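Local atomic coordinates of succinylglutamate desuccinylase/aspartoacylase (Ruegeria sp. TM1040, PDB entry 3NA6), a protein that probably acts as a metal-dependent hydrolase that removes the acyl group from an N-acylated amino acid, as in succinylglutamate desuccinylase and aspartoacylase. Residues G35-P40 against F91-F96; R101-D106 against T121-I126; A157-L162 against S183-E188. One frame throughout, in Å; residues are numbered along the deposited sequence. Where two conformers were deposited one is given.

Contact 1: G35-P40 against F91-F96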
ATOM      1  N   GLY A  35      17.985  12.989  -8.418  1.00 24.29           N
ATOM      2  CA  GLY A  35      18.150  11.632  -8.962  1.00 22.71           C
ATOM      3  C   GLY A  35      17.916  11.542 -10.459  1.00 22.30           C
ATOM      4  O   GLY A  35      17.624  12.557 -11.112  1.00 22.37           O
ATOM      5  N   SER A  36      18.065  10.322 -10.981  1.00 22.09           N
ATOM      6  CA  SER A  36      17.970  10.016 -12.405  1.00 22.75           C
ATOM      7  C   SER A  36      17.446   8.597 -12.642  1.00 24.52           C
ATOM      8  O   SER A  36      17.548   7.711 -11.785  1.00 29.81           O
ATOM      9  CB  SER A  36      19.351  10.116 -13.094  1.00 23.08           C
ATOM     10  OG  SER A  36      20.134  11.166 -12.556  1.00 28.20           O
ATOM     11  N   VAL A  37      16.885   8.391 -13.818  1.00 21.47           N
ATOM     12  CA  VAL A  37      16.676   7.050 -14.346  1.00 21.37           C
ATOM     13  C   VAL A  37      17.846   6.823 -15.285  1.00 21.67           C
ATOM     14  O   VAL A  37      18.033   7.591 -16.191  1.00 24.12           O
ATOM     15  CB  VAL A  37      15.368   6.944 -15.095  1.00 20.67           C
ATOM     16  CG1 VAL A  37      15.204   5.521 -15.693  1.00 24.06           C
ATOM     17  CG2 VAL A  37      14.209   7.252 -14.161  1.00 24.78           C
HETATM   18  N   MSE A  38      18.637   5.794 -15.023  1.00 22.87           N
HETATM   19  CA  MSE A  38      19.820   5.468 -15.802  1.00 22.85           C
HETATM   20  C   MSE A  38      19.506   4.326 -16.784  1.00 21.21           C
HETATM   21  O   MSE A  38      19.639   3.158 -16.452  1.00 19.84           O
HETATM   22  CB  MSE A  38      20.965   5.077 -14.850  1.00 21.91           C
HETATM   23  CG  MSE A  38      21.304   6.165 -13.845  1.00 22.95           C
HETATM   24 SE   MSE A  38      22.251   7.662 -14.696  0.75 27.01          SE
HETATM   25  CE  MSE A  38      24.056   6.930 -14.513  1.00 27.75           C
ATOM     26  N   ILE A  39      19.090   4.667 -18.003  1.00 19.64           N
ATOM     27  CA  ILE A  39      18.630   3.636 -18.951  1.00 21.99           C
ATOM     28  C   ILE A  39      19.835   2.967 -19.652  1.00 19.63           C
ATOM     29  O   ILE A  39      20.561   3.646 -20.341  1.00 22.61           O
ATOM     30  CB  ILE A  39      17.719   4.246 -20.024  1.00 21.02           C
ATOM     31  CG1 ILE A  39      16.553   4.971 -19.374  1.00 26.22           C
ATOM     32  CG2 ILE A  39      17.199   3.155 -20.981  1.00 13.07           C
ATOM     33  CD1 ILE A  39      15.598   5.592 -20.384  1.00 24.37           C
ATOM     34  N   PRO A  40      20.032   1.636 -19.515  1.00 20.87           N
ATOM     35  CA  PRO A  40      21.233   1.057 -20.133  1.00 19.44           C
ATOM     36  C   PRO A  40      21.193   1.159 -21.633  1.00 20.51           C
ATOM     37  O   PRO A  40      20.133   1.022 -22.236  1.00 19.33           O
ATOM     38  CB  PRO A  40      21.184  -0.402 -19.693  1.00 20.13           C
ATOM     39  CG  PRO A  40      20.503  -0.313 -18.360  1.00 19.52           C
ATOM     40  CD  PRO A  40      19.371   0.638 -18.667  1.00 20.45           C
ATOM     41  N   PHE A  91      13.824  -0.842 -22.639  1.00 20.03           N
ATOM     42  CA  PHE A  91      13.328   0.398 -23.228  1.00 19.41           C
ATOM     43  C   PHE A  91      12.493   1.200 -22.213  1.00 20.07           C
ATOM     44  O   PHE A  91      12.821   2.328 -21.896  1.00 18.88           O
ATOM     45  CB  PHE A  91      12.537  -0.016 -24.455  1.00 22.09           C
ATOM     46  CG  PHE A  91      12.084   1.098 -25.381  1.00 21.64           C
ATOM     47  CD1 PHE A  91      12.519   2.397 -25.286  1.00 23.13           C
ATOM     48  CD2 PHE A  91      11.209   0.765 -26.403  1.00 21.66           C
ATOM     49  CE1 PHE A  91      12.074   3.344 -26.171  1.00 21.64           C
ATOM     50  CE2 PHE A  91      10.771   1.710 -27.309  1.00 25.67           C
ATOM     51  CZ  PHE A  91      11.187   2.986 -27.190  1.00 21.12           C
ATOM     52  N   ASN A  92      11.414   0.641 -21.688  1.00 22.09           N
ATOM     53  CA  ASN A  92      10.765   1.284 -20.541  1.00 20.83           C
ATOM     54  C   ASN A  92      11.441   0.750 -19.304  1.00 18.13           C
ATOM     55  O   ASN A  92      10.909  -0.122 -18.593  1.00 18.34           O
ATOM     56  CB  ASN A  92       9.264   1.044 -20.475  1.00 20.08           C
ATOM     57  CG  ASN A  92       8.600   1.926 -19.445  1.00 29.71           C
ATOM     58  OD1 ASN A  92       9.288   2.527 -18.599  1.00 24.09           O
ATOM     59  ND2 ASN A  92       7.277   2.071 -19.540  1.00 20.99           N
ATOM     60  N   TYR A  93      12.612   1.302 -19.042  1.00 18.75           N
ATOM     61  CA  TYR A  93      13.474   0.789 -18.011  1.00 16.54           C
ATOM     62  C   TYR A  93      12.787   0.714 -16.647  1.00 18.79           C
ATOM     63  O   TYR A  93      12.837  -0.324 -15.984  1.00 19.30           O
ATOM     64  CB  TYR A  93      14.799   1.545 -17.975  1.00 15.64           C
ATOM     65  CG  TYR A  93      15.758   1.018 -16.918  1.00 19.60           C
ATOM     66  CD1 TYR A  93      16.188  -0.297 -16.930  1.00 24.74           C
ATOM     67  CD2 TYR A  93      16.199   1.838 -15.897  1.00 28.20           C
ATOM     68  CE1 TYR A  93      17.051  -0.770 -15.972  1.00 28.42           C
ATOM     69  CE2 TYR A  93      17.047   1.364 -14.919  1.00 24.98           C
ATOM     70  CZ  TYR A  93      17.471   0.068 -14.971  1.00 26.41           C
ATOM     71  OH  TYR A  93      18.313  -0.372 -14.004  1.00 25.93           O
ATOM     72  N   PRO A  94      12.091   1.777 -16.245  1.00 20.38           N
ATOM     73  CA  PRO A  94      11.381   1.676 -14.958  1.00 22.11           C
ATOM     74  C   PRO A  94      10.357   0.552 -14.908  1.00 21.93           C
ATOM     75  O   PRO A  94      10.292  -0.154 -13.878  1.00 20.89           O
ATOM     76  CB  PRO A  94      10.743   3.063 -14.806  1.00 24.34           C
ATOM     77  CG  PRO A  94      11.696   3.963 -15.576  1.00 22.23           C
ATOM     78  CD  PRO A  94      12.018   3.146 -16.788  1.00 24.02           C
ATOM     79  N   ALA A  95       9.622   0.324 -16.006  1.00 20.56           N
ATOM     80  CA  ALA A  95       8.653  -0.771 -16.051  1.00 19.90           C
ATOM     81  C   ALA A  95       9.420  -2.090 -15.930  1.00 19.76           C
ATOM     82  O   ALA A  95       9.031  -2.982 -15.171  1.00 20.88           O
ATOM     83  CB  ALA A  95       7.813  -0.763 -17.328  1.00 18.20           C
ATOM     84  N   PHE A  96      10.519  -2.206 -16.658  1.00 21.34           N
ATOM     85  CA  PHE A  96      11.336  -3.428 -16.559  1.00 19.58           C
ATOM     86  C   PHE A  96      11.817  -3.683 -15.126  1.00 22.41           C
ATOM     87  O   PHE A  96      11.707  -4.799 -14.612  1.00 19.60           O
ATOM     88  CB  PHE A  96      12.513  -3.407 -17.527  1.00 21.13           C
ATOM     89  CG  PHE A  96      13.475  -4.497 -17.287  1.00 21.88           C
ATOM     90  CD1 PHE A  96      13.169  -5.781 -17.667  1.00 24.69           C
ATOM     91  CD2 PHE A  96      14.670  -4.261 -16.627  1.00 23.01           C
ATOM     92  CE1 PHE A  96      14.032  -6.816 -17.408  1.00 27.59           C
ATOM     93  CE2 PHE A  96      15.552  -5.296 -16.383  1.00 20.74           C
ATOM     94  CZ  PHE A  96      15.222  -6.583 -16.774  1.00 23.73           C
TER
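Tyr-93 is the residue round which residues Val-37 to Pro-40 of the strand gather, and the aromatic contact comes from Pro-40: its CD lies over one face of the Tyr-93 ring, 3.9 Å from the centroid and 17° off the ring normal, a CH-pi contact displaced toward the rim. Apolar packing supplies the rest. Val-37 CG1 reaches the ring edge in plane, 3.8 Å from Tyr-93 CD2, and also touches Pro-94 CG at 3.8 Å. This methyl stands anti to the Val-37 backbone N (chi1 178°), which carries it forward to both residues. Ile-39 and Tyr-93 slide past each other in opposite directions, Ile-39 CG1 lying 4.1 Å from Tyr-93 CB. The contact thus sets strand 36-46 of the large mixed sheet against the first turn of helix 93-97, where Asn-92 is the N-cap and its OD1 takes a weak hydrogen bond from Ala-95 N at 3.4 Å. Polar atoms play little part between the segments: Met-38 O approaches Tyr-93 CE2 obliquely at 3.5 Å, and no hydrogen bond joins them. The phenol hydroxyl has a weak hydrogen bond with Arg-97, and Asp-291 of a neighbouring subunit packs on both Pro-40 and Tyr-93.

Contact 2: R101-D106 against T121-I126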
ATOM      1  N   ARG A 101       4.205  -4.325 -17.023  1.00 22.65           N
ATOM      2  CA  ARG A 101       3.886  -3.803 -18.350  1.00 23.01           C
ATOM      3  C   ARG A 101       4.143  -2.284 -18.462  1.00 23.43           C
ATOM      4  O   ARG A 101       4.789  -1.815 -19.403  1.00 22.20           O
ATOM      5  CB  ARG A 101       2.457  -4.119 -18.673  1.00 22.35           C
ATOM      6  CG  ARG A 101       1.955  -3.651 -20.026  1.00 24.09           C
ATOM      7  CD  ARG A 101       0.564  -4.148 -20.231  1.00 26.47           C
ATOM      8  NE  ARG A 101       0.004  -3.649 -21.473  1.00 22.55           N
ATOM      9  CZ  ARG A 101       0.180  -4.197 -22.647  1.00 22.20           C
ATOM     10  NH1 ARG A 101       0.878  -5.322 -22.780  1.00 26.99           N
ATOM     11  NH2 ARG A 101      -0.415  -3.642 -23.695  1.00 33.17           N
ATOM     12  N   THR A 102       3.702  -1.562 -17.445  1.00 21.93           N
ATOM     13  CA  THR A 102       3.747  -0.110 -17.415  1.00 22.00           C
ATOM     14  C   THR A 102       4.639   0.378 -16.298  1.00 25.39           C
ATOM     15  O   THR A 102       4.912  -0.337 -15.319  1.00 21.98           O
ATOM     16  CB  THR A 102       2.348   0.490 -17.294  1.00 20.95           C
ATOM     17  OG1 THR A 102       1.752   0.124 -16.030  1.00 23.45           O
ATOM     18  CG2 THR A 102       1.503  -0.020 -18.469  1.00 21.58           C
ATOM     19  N   SER A 103       5.087   1.614 -16.446  1.00 26.55           N
ATOM     20  CA  SER A 103       5.941   2.220 -15.444  1.00 27.68           C
ATOM     21  C   SER A 103       5.250   2.430 -14.088  1.00 26.71           C
ATOM     22  O   SER A 103       4.129   2.953 -14.001  1.00 26.48           O
ATOM     23  CB  SER A 103       6.472   3.577 -15.979  1.00 30.07           C
ATOM     24  OG  SER A 103       7.219   4.266 -14.975  1.00 31.54           O
ATOM     25  N   PRO A 104       5.938   2.077 -13.008  1.00 26.35           N
ATOM     26  CA  PRO A 104       5.419   2.416 -11.707  1.00 29.29           C
ATOM     27  C   PRO A 104       5.498   3.934 -11.383  1.00 29.10           C
ATOM     28  O   PRO A 104       4.788   4.391 -10.519  1.00 33.28           O
ATOM     29  CB  PRO A 104       6.312   1.596 -10.782  1.00 30.35           C
ATOM     30  CG  PRO A 104       7.600   1.545 -11.457  1.00 29.40           C
ATOM     31  CD  PRO A 104       7.307   1.535 -12.924  1.00 30.74           C
ATOM     32  N   ILE A 105       6.309   4.704 -12.106  1.00 28.93           N
ATOM     33  CA  ILE A 105       6.407   6.148 -11.887  1.00 28.66           C
ATOM     34  C   ILE A 105       5.127   6.867 -12.331  1.00 30.76           C
ATOM     35  O   ILE A 105       4.608   7.689 -11.601  1.00 30.97           O
ATOM     36  CB  ILE A 105       7.652   6.770 -12.610  1.00 27.40           C
ATOM     37  CG1 ILE A 105       8.966   6.140 -12.114  1.00 30.20           C
ATOM     38  CG2 ILE A 105       7.724   8.302 -12.393  1.00 30.05           C
ATOM     39  CD1 ILE A 105      10.258   6.490 -13.005  1.00 21.92           C
ATOM     40  N   ASP A 106       4.592   6.528 -13.511  1.00 31.16           N
ATOM     41  CA  ASP A 106       3.469   7.254 -14.107  1.00 28.65           C
ATOM     42  C   ASP A 106       2.403   6.353 -14.750  1.00 28.73           C
ATOM     43  O   ASP A 106       1.482   6.826 -15.409  1.00 29.84           O
ATOM     44  CB  ASP A 106       4.025   8.244 -15.135  1.00 30.01           C
ATOM     45  CG  ASP A 106       5.029   7.584 -16.115  1.00 29.54           C
ATOM     46  OD1 ASP A 106       4.855   6.381 -16.443  1.00 26.06           O
ATOM     47  OD2 ASP A 106       5.992   8.261 -16.531  1.00 36.69           O
ATOM     48  N   THR A 121       5.827  13.404 -18.326  1.00 23.24           N
ATOM     49  CA  THR A 121       6.167  12.323 -17.407  1.00 26.29           C
ATOM     50  C   THR A 121       7.452  11.624 -17.862  1.00 24.10           C
ATOM     51  O   THR A 121       7.910  11.842 -18.967  1.00 22.88           O
ATOM     52  CB  THR A 121       5.009  11.285 -17.311  1.00 25.68           C
ATOM     53  OG1 THR A 121       4.835  10.605 -18.572  1.00 30.14           O
ATOM     54  CG2 THR A 121       3.725  11.978 -16.884  1.00 33.25           C
ATOM     55  N   VAL A 122       8.056  10.828 -16.982  1.00 23.40           N
ATOM     56  CA  VAL A 122       9.248  10.055 -17.346  1.00 21.43           C
ATOM     57  C   VAL A 122       9.014   9.281 -18.667  1.00 22.37           C
ATOM     58  O   VAL A 122       9.828   9.342 -19.590  1.00 24.94           O
ATOM     59  CB  VAL A 122       9.707   9.133 -16.202  1.00 19.85           C
ATOM     60  CG1 VAL A 122      10.736   8.166 -16.707  1.00 23.22           C
ATOM     61  CG2 VAL A 122      10.303  10.011 -15.042  1.00 23.05           C
ATOM     62  N   THR A 123       7.893   8.579 -18.758  1.00 21.76           N
ATOM     63  CA  THR A 123       7.594   7.762 -19.947  1.00 21.46           C
ATOM     64  C   THR A 123       7.516   8.625 -21.212  1.00 20.87           C
ATOM     65  O   THR A 123       7.992   8.247 -22.270  1.00 20.52           O
ATOM     66  CB  THR A 123       6.304   6.940 -19.722  1.00 22.85           C
ATOM     67  OG1 THR A 123       6.499   6.044 -18.594  1.00 21.49           O
ATOM     68  CG2 THR A 123       5.949   6.092 -20.967  1.00 19.24           C
ATOM     69  N   GLN A 124       6.915   9.801 -21.090  1.00 21.95           N
ATOM     70  CA  GLN A 124       6.809  10.727 -22.202  1.00 23.04           C
ATOM     71  C   GLN A 124       8.160  11.286 -22.626  1.00 23.22           C
ATOM     72  O   GLN A 124       8.375  11.513 -23.808  1.00 23.61           O
ATOM     73  CB  GLN A 124       5.876  11.883 -21.856  1.00 23.08           C
ATOM     74  CG  GLN A 124       4.465  11.448 -21.673  1.00 30.84           C
ATOM     75  CD  GLN A 124       3.556  12.581 -21.374  1.00 32.04           C
ATOM     76  OE1 GLN A 124       3.796  13.389 -20.467  1.00 29.21           O
ATOM     77  NE2 GLN A 124       2.507  12.687 -22.166  1.00 34.53           N
ATOM     78  N   LYS A 125       9.027  11.560 -21.656  1.00 22.08           N
ATOM     79  CA  LYS A 125      10.410  12.035 -21.906  1.00 22.27           C
ATOM     80  C   LYS A 125      11.268  10.958 -22.611  1.00 18.83           C
ATOM     81  O   LYS A 125      12.011  11.270 -23.545  1.00 21.73           O
ATOM     82  CB  LYS A 125      11.076  12.484 -20.600  1.00 22.48           C
ATOM     83  CG  LYS A 125      10.465  13.797 -20.000  1.00 26.26           C
ATOM     84  CD  LYS A 125      10.920  13.979 -18.567  1.00 29.97           C
ATOM     85  CE  LYS A 125      10.976  15.400 -18.114  1.00 39.49           C
ATOM     86  NZ  LYS A 125      11.173  15.446 -16.636  1.00 33.03           N
ATOM     87  N   ILE A 126      11.104   9.691 -22.224  1.00 19.70           N
ATOM     88  CA  ILE A 126      11.704   8.572 -22.956  1.00 19.45           C
ATOM     89  C   ILE A 126      11.241   8.583 -24.416  1.00 22.13           C
ATOM     90  O   ILE A 126      12.062   8.556 -25.345  1.00 20.85           O
ATOM     91  CB  ILE A 126      11.430   7.198 -22.286  1.00 19.16           C
ATOM     92  CG1 ILE A 126      12.070   7.142 -20.896  1.00 22.13           C
ATOM     93  CG2 ILE A 126      11.976   6.062 -23.106  1.00 15.30           C
ATOM     94  CD1 ILE A 126      11.702   5.861 -20.051  1.00 21.57           C
TER
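The N-terminal turn of helix 122-134, which opens with a capping box of Thr-121 and Gln-124, receives the carboxylate of Asp-106 from the preceding loop. Asp-106 meets Thr-123 with both oxygens. OD1 accepts from Thr-123 OG1 at 2.7 Å on its syn lone pair. OD2 accepts from Thr-123 N at 2.9 Å, a nearly straight bond (168°) also on the syn side. With CG set between its own backbone N and carbonyl carbon (chi1 49°), Asp-106 turns the carboxylate onto the helix start, where the helix dipole would probably favour its negative charge. OD1 has a second donor in Gly-108 N. Were Asp-106 replaced by alanine, Thr-123 N and OG1 would probably lose this acceptor and the loop could drift from the helix end. Within the box, Thr-121 N donates to Gln-124 OE1 at 3.0 Å, in the carbonyl plane, and Gln-124 N returns a weak hydrogen bond to Thr-121 OG1. Beside the polar grip, Ile-105 CD1 meets Val-122 CG2 at 4.1 Å, the two side chains crossing at about a right angle, and Ser-103 CB packs on Thr-123 OG1 at 3.6 Å. Ser-103 and Ile-105 also touch Pro-94 of helix 93-97, while Val-122 rests on Leu-25 of strand 17-26.

Contact 3: A157-L162 against S183-E188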
ATOM      1  N   ALA A 157       6.711 -13.067 -36.003  1.00 26.19           N
ATOM      2  CA  ALA A 157       7.197 -11.747 -36.435  1.00 25.71           C
ATOM      3  C   ALA A 157       6.065 -11.116 -37.252  1.00 27.18           C
ATOM      4  O   ALA A 157       5.364 -11.837 -38.001  1.00 27.38           O
ATOM      5  CB  ALA A 157       8.434 -11.907 -37.273  1.00 25.92           C
ATOM      6  N   ALA A 158       5.897  -9.795 -37.127  1.00 25.12           N
ATOM      7  CA  ALA A 158       4.806  -9.068 -37.767  1.00 25.43           C
ATOM      8  C   ALA A 158       5.312  -7.898 -38.601  1.00 26.73           C
ATOM      9  O   ALA A 158       6.245  -7.204 -38.200  1.00 28.55           O
ATOM     10  CB  ALA A 158       3.806  -8.568 -36.744  1.00 23.97           C
ATOM     11  N   ALA A 159       4.675  -7.716 -39.755  1.00 27.85           N
ATOM     12  CA  ALA A 159       4.862  -6.572 -40.658  1.00 28.95           C
ATOM     13  C   ALA A 159       3.494  -5.912 -40.871  1.00 32.02           C
ATOM     14  O   ALA A 159       2.450  -6.616 -40.893  1.00 30.40           O
ATOM     15  CB  ALA A 159       5.386  -7.077 -42.031  1.00 28.81           C
ATOM     16  N   HIS A 160       3.490  -4.598 -41.098  1.00 27.68           N
ATOM     17  CA  HIS A 160       2.249  -3.857 -41.161  1.00 26.94           C
ATOM     18  C   HIS A 160       1.804  -3.518 -42.575  1.00 29.50           C
ATOM     19  O   HIS A 160       2.613  -3.354 -43.482  1.00 29.14           O
ATOM     20  CB  HIS A 160       2.335  -2.601 -40.303  1.00 24.42           C
ATOM     21  CG  HIS A 160       2.451  -2.891 -38.842  1.00 30.57           C
ATOM     22  ND1 HIS A 160       3.458  -2.371 -38.050  1.00 29.70           N
ATOM     23  CD2 HIS A 160       1.718  -3.699 -38.036  1.00 33.26           C
ATOM     24  CE1 HIS A 160       3.330  -2.836 -36.819  1.00 40.44           C
ATOM     25  NE2 HIS A 160       2.277  -3.634 -36.781  1.00 32.27           N
ATOM     26  N   ILE A 161       0.486  -3.455 -42.733  1.00 28.74           N
ATOM     27  CA  ILE A 161      -0.143  -2.928 -43.908  1.00 27.48           C
ATOM     28  C   ILE A 161      -0.083  -1.426 -43.741  1.00 28.43           C
ATOM     29  O   ILE A 161      -0.575  -0.873 -42.732  1.00 26.94           O
ATOM     30  CB  ILE A 161      -1.598  -3.381 -44.016  1.00 28.14           C
ATOM     31  CG1 ILE A 161      -1.673  -4.907 -44.212  1.00 31.72           C
ATOM     32  CG2 ILE A 161      -2.307  -2.633 -45.172  1.00 26.56           C
ATOM     33  CD1 ILE A 161      -0.997  -5.422 -45.537  1.00 31.86           C
ATOM     34  N   LEU A 162       0.554  -0.775 -44.717  1.00 29.28           N
ATOM     35  CA  LEU A 162       0.801   0.657 -44.694  1.00 27.43           C
ATOM     36  C   LEU A 162       0.285   1.273 -45.991  1.00 28.62           C
ATOM     37  O   LEU A 162       0.207   0.611 -47.053  1.00 24.45           O
ATOM     38  CB  LEU A 162       2.317   0.907 -44.579  1.00 26.96           C
ATOM     39  CG  LEU A 162       3.038   0.305 -43.368  1.00 25.31           C
ATOM     40  CD1 LEU A 162       4.532   0.346 -43.572  1.00 23.20           C
ATOM     41  CD2 LEU A 162       2.655   1.042 -42.058  1.00 21.84           C
ATOM     42  N   SER A 183       4.456 -16.212 -39.106  1.00 25.46           N
ATOM     43  CA  SER A 183       4.619 -14.965 -39.853  1.00 28.04           C
ATOM     44  C   SER A 183       3.257 -14.333 -40.044  1.00 27.52           C
ATOM     45  O   SER A 183       2.291 -15.037 -40.358  1.00 29.52           O
ATOM     46  CB  SER A 183       5.228 -15.256 -41.224  1.00 27.51           C
ATOM     47  OG  SER A 183       6.585 -15.606 -41.109  1.00 31.53           O
ATOM     48  N   VAL A 184       3.198 -13.018 -39.842  0.50 27.79           N
ATOM     49  CA  VAL A 184       1.974 -12.232 -39.992  0.50 30.02           C
ATOM     50  C   VAL A 184       2.228 -10.917 -40.721  0.50 29.41           C
ATOM     51  O   VAL A 184       3.269 -10.294 -40.533  0.50 29.99           O
ATOM     52  CB  VAL A 184       1.391 -11.789 -38.639  0.50 29.22           C
ATOM     53  CG1 VAL A 184      -0.094 -11.515 -38.814  0.50 31.71           C
ATOM     54  CG2 VAL A 184       1.662 -12.806 -37.544  0.50 29.68           C
ATOM     55  N   GLN A 185       1.271 -10.503 -41.541  1.00 29.89           N
ATOM     56  CA  GLN A 185       1.198  -9.134 -42.036  1.00 29.86           C
ATOM     57  C   GLN A 185      -0.227  -8.660 -41.748  1.00 32.82           C
ATOM     58  O   GLN A 185      -1.191  -9.283 -42.219  1.00 34.90           O
ATOM     59  CB  GLN A 185       1.436  -9.086 -43.533  1.00 30.72           C
ATOM     60  CG  GLN A 185       1.533  -7.678 -44.084  1.00 32.60           C
ATOM     61  CD  GLN A 185       1.786  -7.657 -45.568  1.00 33.37           C
ATOM     62  OE1 GLN A 185       1.150  -8.386 -46.312  1.00 35.40           O
ATOM     63  NE2 GLN A 185       2.707  -6.798 -46.010  1.00 29.63           N
ATOM     64  N   LEU A 186      -0.353  -7.546 -41.027  1.00 32.59           N
ATOM     65  CA  LEU A 186      -1.646  -7.073 -40.538  1.00 33.61           C
ATOM     66  C   LEU A 186      -1.748  -5.542 -40.531  1.00 34.70           C
ATOM     67  O   LEU A 186      -0.758  -4.843 -40.328  1.00 30.78           O
ATOM     68  CB  LEU A 186      -1.828  -7.567 -39.107  1.00 33.36           C
ATOM     69  CG  LEU A 186      -0.785  -7.007 -38.121  1.00 35.29           C
ATOM     70  CD1 LEU A 186      -1.420  -5.900 -37.342  1.00 46.56           C
ATOM     71  CD2 LEU A 186      -0.263  -8.037 -37.152  1.00 40.68           C
ATOM     72  N   LEU A 187      -2.964  -5.044 -40.705  1.00 36.26           N
ATOM     73  CA  LEU A 187      -3.269  -3.643 -40.518  1.00 36.52           C
ATOM     74  C   LEU A 187      -3.414  -3.399 -39.037  1.00 38.76           C
ATOM     75  O   LEU A 187      -4.141  -4.098 -38.384  1.00 37.49           O
ATOM     76  CB  LEU A 187      -4.584  -3.315 -41.230  1.00 37.79           C
ATOM     77  CG  LEU A 187      -5.072  -1.869 -41.178  1.00 40.31           C
ATOM     78  CD1 LEU A 187      -4.069  -0.860 -41.824  1.00 32.42           C
ATOM     79  CD2 LEU A 187      -6.421  -1.839 -41.881  1.00 46.78           C
ATOM     80  N   GLU A 188      -2.701  -2.418 -38.502  1.00 40.57           N
ATOM     81  CA  GLU A 188      -2.803  -2.047 -37.102  1.00 43.79           C
ATOM     82  C   GLU A 188      -4.021  -1.148 -36.926  1.00 47.34           C
ATOM     83  O   GLU A 188      -4.059  -0.056 -37.472  1.00 48.97           O
ATOM     84  CB  GLU A 188      -1.538  -1.310 -36.681  1.00 43.85           C
ATOM     85  CG  GLU A 188      -1.511  -0.809 -35.266  1.00 52.39           C
ATOM     86  CD  GLU A 188      -1.814  -1.898 -34.240  1.00 61.42           C
ATOM     87  OE1 GLU A 188      -1.098  -2.926 -34.248  1.00 61.86           O
ATOM     88  OE2 GLU A 188      -2.776  -1.715 -33.443  1.00 57.87           O
TER
HETATM   89  O   HOH W   1       4.337  -5.198 -44.452  1.00 23.25           O
HETATM   90  O   HOH W   2      -0.732  -1.120 -40.124  1.00 26.55           O
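Strands 157-160 and 183-186 run parallel, their axes 4.7 Å apart at closest and 23° from aligned, joined by the hydrogen bonds Val-184 N to Ala-157 O, Ala-159 N to Val-184 O, Leu-186 N to Ala-159 O and Ile-161 N to Leu-186 O. On the face carrying Ala-158, Val-184, His-160 and Leu-186, the imidazole lies side by side with Leu-186: His-160 CD2 is 3.9 Å from Leu-186 CD1, and Leu-186 O sits at the ring edge in plane, 3.6 Å from His-160 CD2. His-160 ND1 is hydrogen-bonded to Glu-200 OE2. Leu-186 CD2 reaches back to Ala-158 CB at 4.1 Å. The two strands and helix 165-178 between them make a beta-alpha-beta unit of the large mixed sheet; Gln-168 of that helix touches both Ile-161 and Gln-185. These two cross at about a right angle, Ile-161 CD1 resting 3.6 Å from Gln-185 CD, the chain of Gln-185 leaving with CG anti to its backbone N (chi1 -173°) and running on extended. A water takes a hydrogen bond from Gln-185 NE2 at 2.8 Å and gives one to His-160 O; another bridges Ile-161 O and Glu-188 N.

Contacts 1 and 3 reach the same mixed sheet from opposite sides of the chain's centre, their centres about 29 Å apart. Contact 1 is the more buried and rests on apolar and CH-pi packing of a strand against a helix; contact 3, partly buried, is built on backbone bonds between adjacent strands, with two bridging waters. Contact 2, also partly buried, relies instead on a side-chain carboxylate at a helix start. It adjoins contact 1, centres about 9 Å apart, where Pro-94 and Ala-95 pack against residues 102-104. Other subunits touch residues of contacts 1 and 2, whereas no other chain of the assembly touches contact 3.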